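Odorant-binding protein 1F (Rattus norvegicus, PDB 3FIQ) binds a wide variety of chemical odorants in the nasal epithelium, as a secreted small-molecule carrier of the lipocalin family. Local coordinates at residues A[19-24]-A[112-117]; A[24-29]-A[145-150]; A[5-10]-A[91-96]; A[13-18]-A[39-44]. All blocks are in the same frame, centred on the assembly; numbering follows the deposited sequence. Where two conformers were deposited one is given.

Interaction 1: residues A[19-24]-A[112-117]; sequences LYIVAD and TNVILV
V22 and I115 face each other as an antiparallel hydrogen-bonded pair, with V22 N 2.8 Å from I115 O and I115 N returning the bond to V22 O. This is the seam of the lipocalin barrel, where its first long strand, 14-23, meets its last, 111-119. Further bonds join L19 N to V117 O and V117 N to Y20 O, the latter almost straight at 178°. Between the bonded pairs, I21 with L116 and A23 with V114 put their side chains on one face, parallel neighbours in a hydrocarbon layer. I21 CG2 and V114 CG1, both on the branch opposite the backbone N, meet diagonally across the strands at 3.6 Å, while I21 CG1 lies 4.0 Å from L116 CD1. V22, I115 and V117 occupy the reverse face, where V22 CG1 comes 3.9 Å from I115 CB and helix 126-138 covers I115 and V117 through L132. Q147 and L149 bond by backbone to I21 and L19 along the other edge of strand 14-23. At the end of the seam the chain leaves the sheet, and D24 N still reaches N113 O. The D24 carboxylate curls back (chi1 57°) so that OD1 takes N113 N at 2.9 Å on its syn side, 33° out of the carboxylate plane. A water finishes the join, donating a hydrogen bond to D24 OD2 at 2.6 Å and accepting one from N113 ND2.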
loop_
_atom_site.group_PDB
_atom_site.type_symbol
_atom_site.label_atom_id
_atom_site.label_comp_id
_atom_site.label_asym_id
_atom_site.label_seq_id
_atom_site.Cartn_x
_atom_site.Cartn_y
_atom_site.Cartn_z
ATOM N N LEU A 19 -7.569 0.362 2.669
ATOM C CA LEU A 19 -8.459 -0.345 3.589
ATOM C C LEU A 19 -7.755 -0.944 4.783
ATOM O O LEU A 19 -8.190 -0.740 5.921
ATOM C CB LEU A 19 -9.224 -1.445 2.849
ATOM C CG LEU A 19 -10.084 -1.010 1.658
ATOM C CD1 LEU A 19 -10.946 -2.168 1.156
ATOM C CD2 LEU A 19 -10.972 0.115 2.048
ATOM N N TYR A 20 -6.642 -1.675 4.549
ATOM C CA TYR A 20 -5.910 -2.316 5.600
ATOM C C TYR A 20 -4.437 -2.216 5.292
ATOM O O TYR A 20 -4.038 -2.209 4.131
ATOM C CB TYR A 20 -6.242 -3.820 5.699
ATOM C CG TYR A 20 -7.658 -4.126 6.152
ATOM C CD1 TYR A 20 -7.934 -4.262 7.508
ATOM C CD2 TYR A 20 -8.675 -4.260 5.247
ATOM C CE1 TYR A 20 -9.257 -4.485 7.920
ATOM C CE2 TYR A 20 -9.984 -4.445 5.662
ATOM C CZ TYR A 20 -10.253 -4.628 6.968
ATOM O OH TYR A 20 -11.570 -4.827 7.343
ATOM N N ILE A 21 -3.617 -2.158 6.354
ATOM C CA ILE A 21 -2.180 -2.355 6.190
ATOM C C ILE A 21 -1.718 -3.312 7.259
ATOM O O ILE A 21 -2.068 -3.150 8.407
ATOM C CB ILE A 21 -1.384 -1.034 6.359
ATOM C CG1 ILE A 21 -1.929 0.089 5.525
ATOM C CG2 ILE A 21 0.066 -1.239 6.068
ATOM C CD1 ILE A 21 -1.257 1.436 5.764
ATOM N N VAL A 22 -0.872 -4.294 6.921
ATOM C CA VAL A 22 -0.300 -5.141 7.952
ATOM C C VAL A 22 1.210 -5.186 7.750
ATOM O O VAL A 22 1.685 -5.156 6.616
ATOM C CB VAL A 22 -0.917 -6.480 7.954
ATOM C CG1 VAL A 22 -0.638 -7.208 6.743
ATOM C CG2 VAL A 22 -0.490 -7.294 9.217
ATOM N N ALA A 23 2.004 -5.170 8.808
ATOM C CA ALA A 23 3.454 -5.101 8.639
ATOM C C ALA A 23 4.129 -5.822 9.806
ATOM O O ALA A 23 3.504 -5.992 10.832
ATOM C CB ALA A 23 3.953 -3.684 8.575
ATOM N N ASP A 24 5.373 -6.277 9.636
ATOM C CA ASP A 24 6.046 -6.948 10.732
ATOM C C ASP A 24 6.688 -6.050 11.748
ATOM O O ASP A 24 7.050 -6.547 12.814
ATOM C CB ASP A 24 7.092 -7.961 10.204
ATOM C CG ASP A 24 8.096 -7.379 9.327
ATOM O OD1 ASP A 24 8.010 -6.208 8.947
ATOM O OD2 ASP A 24 8.990 -8.164 8.886
ATOM N N THR A 112 11.213 -3.589 6.864
ATOM C CA THR A 112 9.840 -3.835 7.201
ATOM C C THR A 112 9.140 -4.413 5.967
ATOM O O THR A 112 9.228 -3.890 4.854
ATOM C CB THR A 112 9.115 -2.534 7.624
ATOM O OG1 THR A 112 9.845 -1.881 8.684
ATOM C CG2 THR A 112 7.677 -2.765 8.112
ATOM N N ASN A 113 8.483 -5.526 6.191
ATOM C CA ASN A 113 7.608 -6.183 5.210
ATOM C C ASN A 113 6.170 -5.772 5.432
ATOM O O ASN A 113 5.669 -5.899 6.523
ATOM C CB ASN A 113 7.791 -7.705 5.294
ATOM C CG ASN A 113 9.028 -8.150 4.489
ATOM O OD1 ASN A 113 8.914 -8.526 3.345
ATOM N ND2 ASN A 113 10.193 -8.025 5.069
ATOM N N VAL A 114 5.476 -5.380 4.367
ATOM C CA VAL A 114 4.162 -4.759 4.432
ATOM C C VAL A 114 3.231 -5.371 3.387
ATOM O O VAL A 114 3.632 -5.652 2.264
ATOM C CB VAL A 114 4.278 -3.262 4.126
ATOM C CG1 VAL A 114 2.910 -2.561 4.292
ATOM C CG2 VAL A 114 5.329 -2.557 4.991
ATOM N N ILE A 115 1.986 -5.616 3.762
ATOM C CA ILE A 115 0.919 -5.857 2.826
ATOM C C ILE A 115 -0.054 -4.708 3.004
ATOM O O ILE A 115 -0.475 -4.411 4.108
ATOM C CB ILE A 115 0.248 -7.227 2.934
ATOM C CG1 ILE A 115 1.300 -8.277 2.698
ATOM C CG2 ILE A 115 -0.960 -7.309 1.914
ATOM C CD1 ILE A 115 0.731 -9.739 3.039
ATOM N N LEU A 116 -0.335 -3.996 1.916
ATOM C CA LEU A 116 -1.285 -2.895 1.926
ATOM C C LEU A 116 -2.435 -3.215 0.977
ATOM O O LEU A 116 -2.223 -3.635 -0.165
ATOM C CB LEU A 116 -0.567 -1.581 1.457
ATOM C CG LEU A 116 -1.494 -0.362 1.447
ATOM C CD1 LEU A 116 -0.688 0.865 1.784
ATOM C CD2 LEU A 116 -2.081 -0.121 0.123
ATOM N N VAL A 117 -3.670 -3.075 1.450
ATOM C CA VAL A 117 -4.846 -3.313 0.642
ATOM C C VAL A 117 -5.451 -2.014 0.187
ATOM O O VAL A 117 -5.895 -1.190 1.021
ATOM C CB VAL A 117 -5.890 -4.086 1.503
ATOM C CG1 VAL A 117 -7.157 -4.336 0.709
ATOM C CG2 VAL A 117 -5.353 -5.411 1.997
HETATM O O HOH W 1 11.179 -7.272 7.810
#

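Interaction 2: residues A[24-29]-A[145-150]; sequences DNVEKV and NTQHLV
V26 and V29 sit in a turn tied by V29 N to V26 O, alongside N145-Q147, with V26 CA 5.7 Å from N145 CA and no direct hydrogen bond across. V26 carries the part of the contact nearest N145: its CB stands over the flat face of the N145 amide, 3.8 Å from N145 CG. The same amide is held in its rotation by ND2, which bonds to A23 O and to a water that donates to D24 O. The CG2 methyl of V26 reaches on to Q147 NE2 at 3.7 Å. Q147 bends at its second torsion (chi2 -68°), folding the amide back toward its own segment, where NE2 bonds to N145 O at 3.1 Å; the donor stands above that carbonyl's plane, but the acceptor lies in the Q147 amide plane. Nearer the backbone of V29, Q147 CG packs on V29 CG2 at 3.8 Å and on V29 O at 3.5 Å. Both Q147 OE1 and V29 O receive NH1 of R36, which thus bridges the two segments. Were Q147 cut back to an alanine, R36 would probably lose an acceptor, N145 O its amide mate, and a gap open beside V29. The turn begins the connection from strand 14-23 to strand 38-44, as in the loop capping the open end of lipocalin barrels, and strand 147-148 pairs antiparallel with the edge of strand 14-23 through Q147 and I21.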
loop_
_atom_site.group_PDB
_atom_site.type_symbol
_atom_site.label_atom_id
_atom_site.label_comp_id
_atom_site.label_asym_id
_atom_site.label_seq_id
_atom_site.Cartn_x
_atom_site.Cartn_y
_atom_site.Cartn_z
ATOM N N ASP A 24 5.373 -6.277 9.636
ATOM C CA ASP A 24 6.046 -6.948 10.732
ATOM C C ASP A 24 6.688 -6.050 11.748
ATOM O O ASP A 24 7.050 -6.547 12.814
ATOM C CB ASP A 24 7.092 -7.961 10.204
ATOM C CG ASP A 24 8.096 -7.379 9.327
ATOM O OD1 ASP A 24 8.010 -6.208 8.947
ATOM O OD2 ASP A 24 8.990 -8.164 8.886
ATOM N N ASN A 25 6.795 -4.755 11.487
ATOM C CA ASN A 25 7.228 -3.725 12.441
ATOM C C ASN A 25 6.007 -2.813 12.648
ATOM O O ASN A 25 5.702 -1.941 11.826
ATOM C CB ASN A 25 8.438 -2.943 11.938
ATOM C CG ASN A 25 9.716 -3.747 11.932
ATOM O OD1 ASN A 25 10.468 -3.776 10.921
ATOM N ND2 ASN A 25 9.955 -4.481 13.024
ATOM N N VAL A 26 5.243 -3.007 13.716
ATOM C CA VAL A 26 3.932 -2.369 13.797
ATOM C C VAL A 26 4.011 -0.860 13.899
ATOM O O VAL A 26 3.092 -0.166 13.454
ATOM C CB VAL A 26 3.061 -2.942 14.979
ATOM C CG1 VAL A 26 3.600 -2.584 16.257
ATOM C CG2 VAL A 26 1.626 -2.526 14.828
ATOM N N GLU A 27 5.072 -0.339 14.520
ATOM C CA GLU A 27 5.209 1.084 14.660
ATOM C C GLU A 27 5.212 1.765 13.306
ATOM O O GLU A 27 4.871 2.946 13.202
ATOM C CB GLU A 27 6.453 1.442 15.446
ATOM C CG GLU A 27 7.718 1.231 14.773
ATOM C CD GLU A 27 8.246 -0.207 14.814
ATOM O OE1 GLU A 27 7.630 -1.175 15.407
ATOM O OE2 GLU A 27 9.377 -0.264 14.272
ATOM N N LYS A 28 5.584 1.044 12.236
ATOM C CA LYS A 28 5.660 1.676 10.940
ATOM C C LYS A 28 4.285 1.917 10.379
ATOM O O LYS A 28 4.159 2.796 9.513
ATOM C CB LYS A 28 6.408 0.768 9.969
ATOM C CG LYS A 28 7.891 0.643 10.274
ATOM C CD LYS A 28 8.662 1.826 9.939
ATOM C CE LYS A 28 10.155 1.618 10.147
ATOM N NZ LYS A 28 10.849 2.882 9.814
ATOM N N VAL A 29 3.256 1.171 10.812
ATOM C CA VAL A 29 1.933 1.277 10.222
ATOM C C VAL A 29 0.820 1.680 11.141
ATOM O O VAL A 29 -0.292 1.953 10.696
ATOM C CB VAL A 29 1.558 -0.023 9.440
ATOM C CG1 VAL A 29 2.486 -0.223 8.297
ATOM C CG2 VAL A 29 1.525 -1.232 10.375
ATOM N N ASN A 145 -0.791 -7.479 13.870
ATOM C CA ASN A 145 -0.419 -6.098 13.572
ATOM C C ASN A 145 -1.293 -5.380 12.586
ATOM O O ASN A 145 -1.001 -4.258 12.193
ATOM C CB ASN A 145 1.024 -6.019 13.112
ATOM C CG ASN A 145 2.009 -6.499 14.151
ATOM O OD1 ASN A 145 1.677 -6.675 15.296
ATOM N ND2 ASN A 145 3.232 -6.695 13.725
ATOM N N THR A 146 -2.375 -6.022 12.179
ATOM C CA THR A 146 -3.219 -5.472 11.137
ATOM C C THR A 146 -3.910 -4.187 11.534
ATOM O O THR A 146 -4.452 -4.093 12.629
ATOM C CB THR A 146 -4.323 -6.447 10.799
ATOM O OG1 THR A 146 -3.735 -7.649 10.269
ATOM C CG2 THR A 146 -5.271 -5.928 9.725
ATOM N N GLN A 147 -3.835 -3.182 10.646
ATOM C CA GLN A 147 -4.478 -1.882 10.862
ATOM C C GLN A 147 -5.578 -1.686 9.840
ATOM O O GLN A 147 -5.370 -1.834 8.652
ATOM C CB GLN A 147 -3.425 -0.772 10.578
ATOM C CG GLN A 147 -2.154 -0.912 11.334
ATOM C CD GLN A 147 -2.282 -0.685 12.843
ATOM O OE1 GLN A 147 -2.821 0.319 13.268
ATOM N NE2 GLN A 147 -1.777 -1.658 13.661
ATOM N N HIS A 148 -6.790 -1.409 10.316
ATOM C CA HIS A 148 -7.924 -1.040 9.511
ATOM C C HIS A 148 -7.946 0.457 9.452
ATOM O O HIS A 148 -8.116 1.120 10.475
ATOM C CB HIS A 148 -9.158 -1.538 10.206
ATOM C CG HIS A 148 -10.436 -1.320 9.469
ATOM N ND1 HIS A 148 -11.619 -1.114 10.140
ATOM C CD2 HIS A 148 -10.748 -1.361 8.153
ATOM C CE1 HIS A 148 -12.606 -0.984 9.266
ATOM N NE2 HIS A 148 -12.113 -1.176 8.044
ATOM N N LEU A 149 -7.761 1.018 8.284
ATOM C CA LEU A 149 -7.649 2.457 8.112
ATOM C C LEU A 149 -8.966 3.167 7.829
ATOM O O LEU A 149 -9.025 4.418 7.944
ATOM C CB LEU A 149 -6.611 2.836 7.034
ATOM C CG LEU A 149 -5.176 3.040 7.562
ATOM C CD1 LEU A 149 -4.644 1.779 8.240
ATOM C CD2 LEU A 149 -4.256 3.463 6.488
ATOM N N VAL A 150 -10.009 2.462 7.436
ATOM C CA VAL A 150 -11.231 3.129 7.015
ATOM C C VAL A 150 -11.794 4.114 8.026
ATOM O O VAL A 150 -12.151 5.261 7.654
ATOM C CB VAL A 150 -12.271 2.107 6.574
ATOM C CG1 VAL A 150 -13.619 2.778 6.328
ATOM C CG2 VAL A 150 -11.766 1.373 5.342
HETATM O O HOH W 2 5.477 -7.695 15.375
#

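Interaction 3: residues A[5-10]-A[91-96]; sequences LDISPS and LKKTDD. With EDO (1,2-ethanediol), chain D.
L5 and K93 make the close part of this contact, one by its methyl and the other by its ammonium group. L5 CD1 rests on the backbone of the facing strand, 3.7 Å from both L91 O and K92 CA, and 4.0 Å from K93 CG. K93 leaves its backbone with CG between the N and the carbonyl carbon (chi1 55°) and then runs out extended. That carries NZ to D6 O at 2.7 Å, nearly along the C=O axis. The lysine's stem passes obliquely by I7, with CD 4.0 Å from I7 CG2, and NZ has a second partner in the carboxylate of E11, so one ammonium grips both the N-terminal segment and the helix after it. The other side is looser and largely polar. The D6 carboxylate is held in a salt bridge with K72, and K92 leads off to E131 and the ring of F99, against which L91 and K92 form a classic beta bulge. At the far end a 1,2-ethanediol, probably from the crystallisation liquor, hydrogen-bonds through O1, as donor, to S10 O at 2.9 Å. S8 is the N-cap of helix 9-12, and E11 OE1 accepts S8 N, an arrangement consistent with a capping box. A short N-terminal helix tucked against strand ends in this way is characteristic of the closed end of a lipocalin barrel.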
loop_
_atom_site.group_PDB
_atom_site.type_symbol
_atom_site.label_atom_id
_atom_site.label_comp_id
_atom_site.label_asym_id
_atom_site.label_seq_id
_atom_site.Cartn_x
_atom_site.Cartn_y
_atom_site.Cartn_z
ATOM N N LEU A 5 1.882 -10.061 -10.617
ATOM C CA LEU A 5 0.807 -9.665 -11.504
ATOM C C LEU A 5 1.050 -8.285 -12.083
ATOM O O LEU A 5 1.284 -7.348 -11.343
ATOM C CB LEU A 5 -0.454 -9.577 -10.697
ATOM C CG LEU A 5 -0.938 -10.875 -10.095
ATOM C CD1 LEU A 5 -2.095 -10.617 -9.213
ATOM C CD2 LEU A 5 -1.301 -11.788 -11.251
ATOM N N ASP A 6 0.950 -8.137 -13.393
ATOM C CA ASP A 6 1.178 -6.820 -13.990
ATOM C C ASP A 6 -0.083 -5.965 -13.804
ATOM O O ASP A 6 -1.155 -6.480 -13.612
ATOM C CB ASP A 6 1.495 -6.926 -15.488
ATOM C CG ASP A 6 2.806 -7.652 -15.772
ATOM O OD1 ASP A 6 3.860 -7.276 -15.225
ATOM O OD2 ASP A 6 2.782 -8.599 -16.590
ATOM N N ILE A 7 0.075 -4.655 -13.838
ATOM C CA ILE A 7 -1.072 -3.748 -13.876
ATOM C C ILE A 7 -0.972 -2.800 -15.064
ATOM O O ILE A 7 0.119 -2.392 -15.505
ATOM C CB ILE A 7 -1.180 -2.890 -12.587
ATOM C CG1 ILE A 7 0.179 -2.328 -12.224
ATOM C CG2 ILE A 7 -1.738 -3.696 -11.518
ATOM C CD1 ILE A 7 0.195 -1.581 -10.900
ATOM N N SER A 8 -2.143 -2.447 -15.569
ATOM C CA SER A 8 -2.232 -1.568 -16.714
ATOM C C SER A 8 -2.767 -0.243 -16.314
ATOM O O SER A 8 -3.381 -0.077 -15.299
ATOM C CB SER A 8 -3.149 -2.187 -17.749
ATOM O OG SER A 8 -4.441 -2.123 -17.312
ATOM N N PRO A 9 -2.532 0.758 -17.113
ATOM C CA PRO A 9 -3.141 2.031 -16.790
ATOM C C PRO A 9 -4.645 1.985 -16.612
ATOM O O PRO A 9 -5.217 2.670 -15.730
ATOM C CB PRO A 9 -2.776 2.923 -17.949
ATOM C CG PRO A 9 -1.614 2.206 -18.626
ATOM C CD PRO A 9 -1.625 0.804 -18.278
ATOM N N SER A 10 -5.336 1.283 -17.509
ATOM C CA SER A 10 -6.778 1.188 -17.399
ATOM C C SER A 10 -7.177 0.570 -16.069
ATOM O O SER A 10 -8.195 0.972 -15.466
ATOM C CB SER A 10 -7.321 0.271 -18.515
ATOM O OG SER A 10 -7.198 0.913 -19.772
ATOM N N LEU A 91 0.310 -8.463 -5.347
ATOM C CA LEU A 91 0.117 -9.838 -4.966
ATOM C C LEU A 91 -1.226 -10.336 -5.427
ATOM O O LEU A 91 -1.414 -11.527 -5.705
ATOM C CB LEU A 91 0.092 -10.017 -3.442
ATOM C CG LEU A 91 1.234 -9.674 -2.607
ATOM C CD1 LEU A 91 0.911 -9.893 -1.119
ATOM C CD2 LEU A 91 2.429 -10.515 -3.030
ATOM N N LYS A 92 -2.218 -9.478 -5.490
ATOM C CA LYS A 92 -3.555 -9.890 -5.876
ATOM C C LYS A 92 -4.254 -8.714 -6.441
ATOM O O LYS A 92 -4.093 -7.607 -5.992
ATOM C CB LYS A 92 -4.361 -10.397 -4.692
ATOM C CG LYS A 92 -5.883 -10.527 -4.937
ATOM C CD LYS A 92 -6.674 -10.375 -3.639
ATOM C CE LYS A 92 -8.133 -10.124 -3.898
ATOM N NZ LYS A 92 -8.795 -11.421 -4.103
ATOM N N LYS A 93 -5.070 -8.936 -7.459
ATOM C CA LYS A 93 -5.833 -7.808 -7.954
ATOM C C LYS A 93 -7.184 -8.268 -8.515
ATOM O O LYS A 93 -7.277 -9.334 -9.146
ATOM C CB LYS A 93 -5.113 -6.977 -9.000
ATOM C CG LYS A 93 -4.610 -7.686 -10.196
ATOM C CD LYS A 93 -4.286 -6.759 -11.399
ATOM C CE LYS A 93 -4.365 -7.648 -12.643
ATOM N NZ LYS A 93 -3.785 -7.115 -13.849
ATOM N N THR A 94 -8.184 -7.422 -8.278
ATOM C CA THR A 94 -9.519 -7.504 -8.857
ATOM C C THR A 94 -9.805 -6.107 -9.366
ATOM O O THR A 94 -8.956 -5.197 -9.246
ATOM C CB THR A 94 -10.556 -7.895 -7.832
ATOM O OG1 THR A 94 -10.763 -6.814 -6.897
ATOM C CG2 THR A 94 -10.124 -9.085 -7.048
ATOM N N ASP A 95 -10.983 -5.894 -9.951
ATOM C CA ASP A 95 -11.238 -4.559 -10.493
ATOM C C ASP A 95 -11.298 -3.494 -9.398
ATOM O O ASP A 95 -10.979 -2.326 -9.665
ATOM C CB ASP A 95 -12.494 -4.504 -11.376
ATOM C CG ASP A 95 -13.744 -4.776 -10.606
ATOM O OD1 ASP A 95 -13.926 -5.938 -10.216
ATOM O OD2 ASP A 95 -14.546 -3.832 -10.392
ATOM N N ASP A 96 -11.660 -3.877 -8.172
ATOM C CA ASP A 96 -11.833 -2.856 -7.129
ATOM C C ASP A 96 -10.999 -3.038 -5.861
ATOM O O ASP A 96 -11.126 -2.250 -4.950
ATOM C CB ASP A 96 -13.318 -2.636 -6.785
ATOM C CG ASP A 96 -13.970 -3.871 -6.320
ATOM O OD1 ASP A 96 -13.239 -4.818 -6.038
ATOM O OD2 ASP A 96 -15.208 -3.908 -6.236
HETATM C C1 EDO D . -10.722 -1.076 -15.944
HETATM O O1 EDO D . -10.743 -0.184 -14.810
HETATM C C2 EDO D . -10.862 -2.515 -15.507
HETATM O O2 EDO D . -10.293 -2.779 -14.211
#

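Interaction 4: residues A[13-18]-A[39-44]; sequences NGDWRT and FQHMEC
W16 takes the CE methyl of M42 over one face of its indole, 3.4 Å from the centre of the five-membered ring and 7° off the normal. The bend at the end of the methionine chain (chi3 -74°) sets the methyl there in a CH-pi contact, with the sulfur farther above the same face; K120 adds a cation-pi contact, and NE1 bonds to V12 O. The imidazole of H41 lies with G14 O 3.2 Å above one face, toward the rim. At its edge, in plane, D15 OD1 approaches H41 CD2 at 3.1 Å, the carboxylate turned steeply against the ring. The F39 ring meets W16 CB near its plane. G14, D15 and W16 form the Gly-X-Trp signature of the lipocalins, at the start of the first barrel strand. G14 pairs with M42 through two bonds, N to O each way, at a phi of 142° where a side chain would press on N13 O. Just before it, the N13 amide continues the ladder, its OD1 accepting C44 N at 2.8 Å and its ND2 giving to C44 O at 3.1 Å. With N13 replaced by a leucine, the backbone N and O of C44, disulfide-linked to C48, would probably both be left without these mates. At the opposite end T18 OG1 accepts F39 N at 2.8 Å and also bonds to A37 O.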
loop_
_atom_site.group_PDB
_atom_site.type_symbol
_atom_site.label_atom_id
_atom_site.label_comp_id
_atom_site.label_asym_id
_atom_site.label_seq_id
_atom_site.Cartn_x
_atom_site.Cartn_y
_atom_site.Cartn_z
ATOM N N ASN A 13 -5.645 3.574 -13.033
ATOM C CA ASN A 13 -5.756 4.991 -13.024
ATOM C C ASN A 13 -7.048 5.438 -12.368
ATOM O O ASN A 13 -8.125 5.013 -12.746
ATOM C CB ASN A 13 -5.624 5.548 -14.429
ATOM C CG ASN A 13 -4.191 5.539 -14.908
ATOM O OD1 ASN A 13 -3.329 4.982 -14.285
ATOM N ND2 ASN A 13 -3.987 6.060 -16.084
ATOM N N GLY A 14 -6.963 6.271 -11.357
ATOM C CA GLY A 14 -8.153 6.747 -10.683
ATOM C C GLY A 14 -7.950 6.859 -9.192
ATOM O O GLY A 14 -6.815 6.687 -8.727
ATOM N N ASP A 15 -9.040 7.097 -8.467
ATOM C CA ASP A 15 -8.959 7.236 -7.025
ATOM C C ASP A 15 -8.936 5.859 -6.376
ATOM O O ASP A 15 -9.606 4.925 -6.820
ATOM C CB ASP A 15 -10.198 7.982 -6.559
ATOM C CG ASP A 15 -10.222 9.453 -6.936
ATOM O OD1 ASP A 15 -9.217 10.074 -7.271
ATOM O OD2 ASP A 15 -11.349 10.026 -6.824
ATOM N N TRP A 16 -8.193 5.774 -5.268
ATOM C CA TRP A 16 -8.052 4.558 -4.469
ATOM C C TRP A 16 -7.950 5.003 -3.047
ATOM O O TRP A 16 -7.538 6.111 -2.745
ATOM C CB TRP A 16 -6.767 3.788 -4.812
ATOM C CG TRP A 16 -6.805 3.102 -6.150
ATOM C CD1 TRP A 16 -6.502 3.683 -7.324
ATOM C CD2 TRP A 16 -7.216 1.765 -6.446
ATOM N NE1 TRP A 16 -6.677 2.791 -8.326
ATOM C CE2 TRP A 16 -7.129 1.604 -7.806
ATOM C CE3 TRP A 16 -7.597 0.673 -5.665
ATOM C CZ2 TRP A 16 -7.417 0.387 -8.457
ATOM C CZ3 TRP A 16 -7.873 -0.505 -6.280
ATOM C CH2 TRP A 16 -7.793 -0.658 -7.655
ATOM N N ARG A 17 -8.306 4.110 -2.147
ATOM C CA ARG A 17 -8.152 4.335 -0.729
ATOM C C ARG A 17 -7.507 3.142 -0.109
ATOM O O ARG A 17 -7.447 2.058 -0.678
ATOM C CB ARG A 17 -9.542 4.482 -0.048
ATOM C CG ARG A 17 -10.426 3.222 -0.094
ATOM C CD ARG A 17 -11.897 3.482 0.276
ATOM N NE ARG A 17 -12.020 3.963 1.618
ATOM C CZ ARG A 17 -13.055 4.606 2.158
ATOM N NH1 ARG A 17 -14.167 4.834 1.467
ATOM N NH2 ARG A 17 -12.972 5.015 3.431
ATOM N N THR A 18 -6.954 3.343 1.084
ATOM C CA THR A 18 -6.355 2.240 1.825
ATOM C C THR A 18 -7.362 1.677 2.772
ATOM O O THR A 18 -7.883 2.387 3.662
ATOM C CB THR A 18 -5.163 2.705 2.609
ATOM O OG1 THR A 18 -4.194 3.285 1.742
ATOM C CG2 THR A 18 -4.491 1.518 3.345
ATOM N N PHE A 39 -4.158 5.956 0.863
ATOM C CA PHE A 39 -4.100 6.239 -0.584
ATOM C C PHE A 39 -5.177 7.221 -0.943
ATOM O O PHE A 39 -6.249 7.269 -0.334
ATOM C CB PHE A 39 -4.306 4.936 -1.385
ATOM C CG PHE A 39 -2.989 4.159 -1.636
ATOM C CD1 PHE A 39 -1.937 4.165 -0.742
ATOM C CD2 PHE A 39 -2.856 3.376 -2.753
ATOM C CE1 PHE A 39 -0.734 3.446 -0.999
ATOM C CE2 PHE A 39 -1.677 2.656 -2.979
ATOM C CZ PHE A 39 -0.647 2.676 -2.105
ATOM N N GLN A 40 -4.870 7.996 -1.976
ATOM C CA GLN A 40 -5.837 8.845 -2.646
ATOM C C GLN A 40 -5.990 8.552 -4.124
ATOM O O GLN A 40 -7.110 8.598 -4.667
ATOM C CB GLN A 40 -5.436 10.302 -2.397
ATOM C CG GLN A 40 -6.447 11.308 -2.973
ATOM C CD GLN A 40 -6.096 12.712 -2.559
ATOM O OE1 GLN A 40 -5.427 13.456 -3.303
ATOM N NE2 GLN A 40 -6.527 13.072 -1.379
ATOM N N HIS A 41 -4.885 8.337 -4.845
ATOM C CA HIS A 41 -4.948 8.249 -6.303
ATOM C C HIS A 41 -3.754 7.539 -6.839
ATOM O O HIS A 41 -2.669 7.622 -6.252
ATOM C CB HIS A 41 -4.986 9.697 -6.886
ATOM C CG HIS A 41 -5.391 9.805 -8.326
ATOM N ND1 HIS A 41 -4.466 9.749 -9.352
ATOM C CD2 HIS A 41 -6.621 9.924 -8.926
ATOM C CE1 HIS A 41 -5.113 9.838 -10.516
ATOM N NE2 HIS A 41 -6.395 9.983 -10.287
ATOM N N MET A 42 -3.939 6.842 -7.965
ATOM C CA MET A 42 -2.837 6.230 -8.720
ATOM C C MET A 42 -2.936 6.584 -10.154
ATOM O O MET A 42 -4.050 6.707 -10.743
ATOM C CB MET A 42 -2.856 4.725 -8.545
ATOM C CG MET A 42 -2.627 4.269 -7.139
ATOM S SD MET A 42 -2.075 2.545 -6.918
ATOM C CE MET A 42 -3.583 1.681 -7.254
ATOM N N GLU A 43 -1.766 6.750 -10.797
ATOM C CA GLU A 43 -1.778 7.032 -12.210
ATOM C C GLU A 43 -0.529 6.510 -12.881
ATOM O O GLU A 43 0.565 6.801 -12.423
ATOM C CB GLU A 43 -1.880 8.525 -12.449
ATOM C CG GLU A 43 -1.868 8.948 -13.870
ATOM C CD GLU A 43 -1.651 10.455 -14.014
ATOM O OE1 GLU A 43 -1.436 11.173 -13.001
ATOM O OE2 GLU A 43 -1.639 10.903 -15.158
ATOM N N CYS A 44 -0.648 5.730 -13.954
ATOM C CA CYS A 44 0.524 5.440 -14.750
ATOM C C CYS A 44 0.221 5.578 -16.224
ATOM O O CYS A 44 -0.949 5.718 -16.611
ATOM C CB CYS A 44 1.119 4.072 -14.469
ATOM S SG CYS A 44 -0.110 2.660 -14.438
HETATM O O HOH W 3 -7.020 6.026 2.080
#

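In the fold
From the N terminus, residues 5-10 are first pinned to 91-96 by interaction 3, closing a long loop that encloses interaction 4, which closes the shorter connection from strand 14-23 to strand 38-44. The same strand, 14-23, then reaches 111-119 in interaction 1, closing the barrel; interactions 1 and 4 touch through L116, T18 and F39. Just beyond, the chain turns at D24, shared by interactions 1 and 2, and interaction 2 brings the C-terminal 145-150 back to the loop after strand 14-23. Apart from the single nesting, every pair of contacts crosses along the chain. Interactions 2 and 3, about 23 Å apart between centres, lie on opposite sides of the chain's centre.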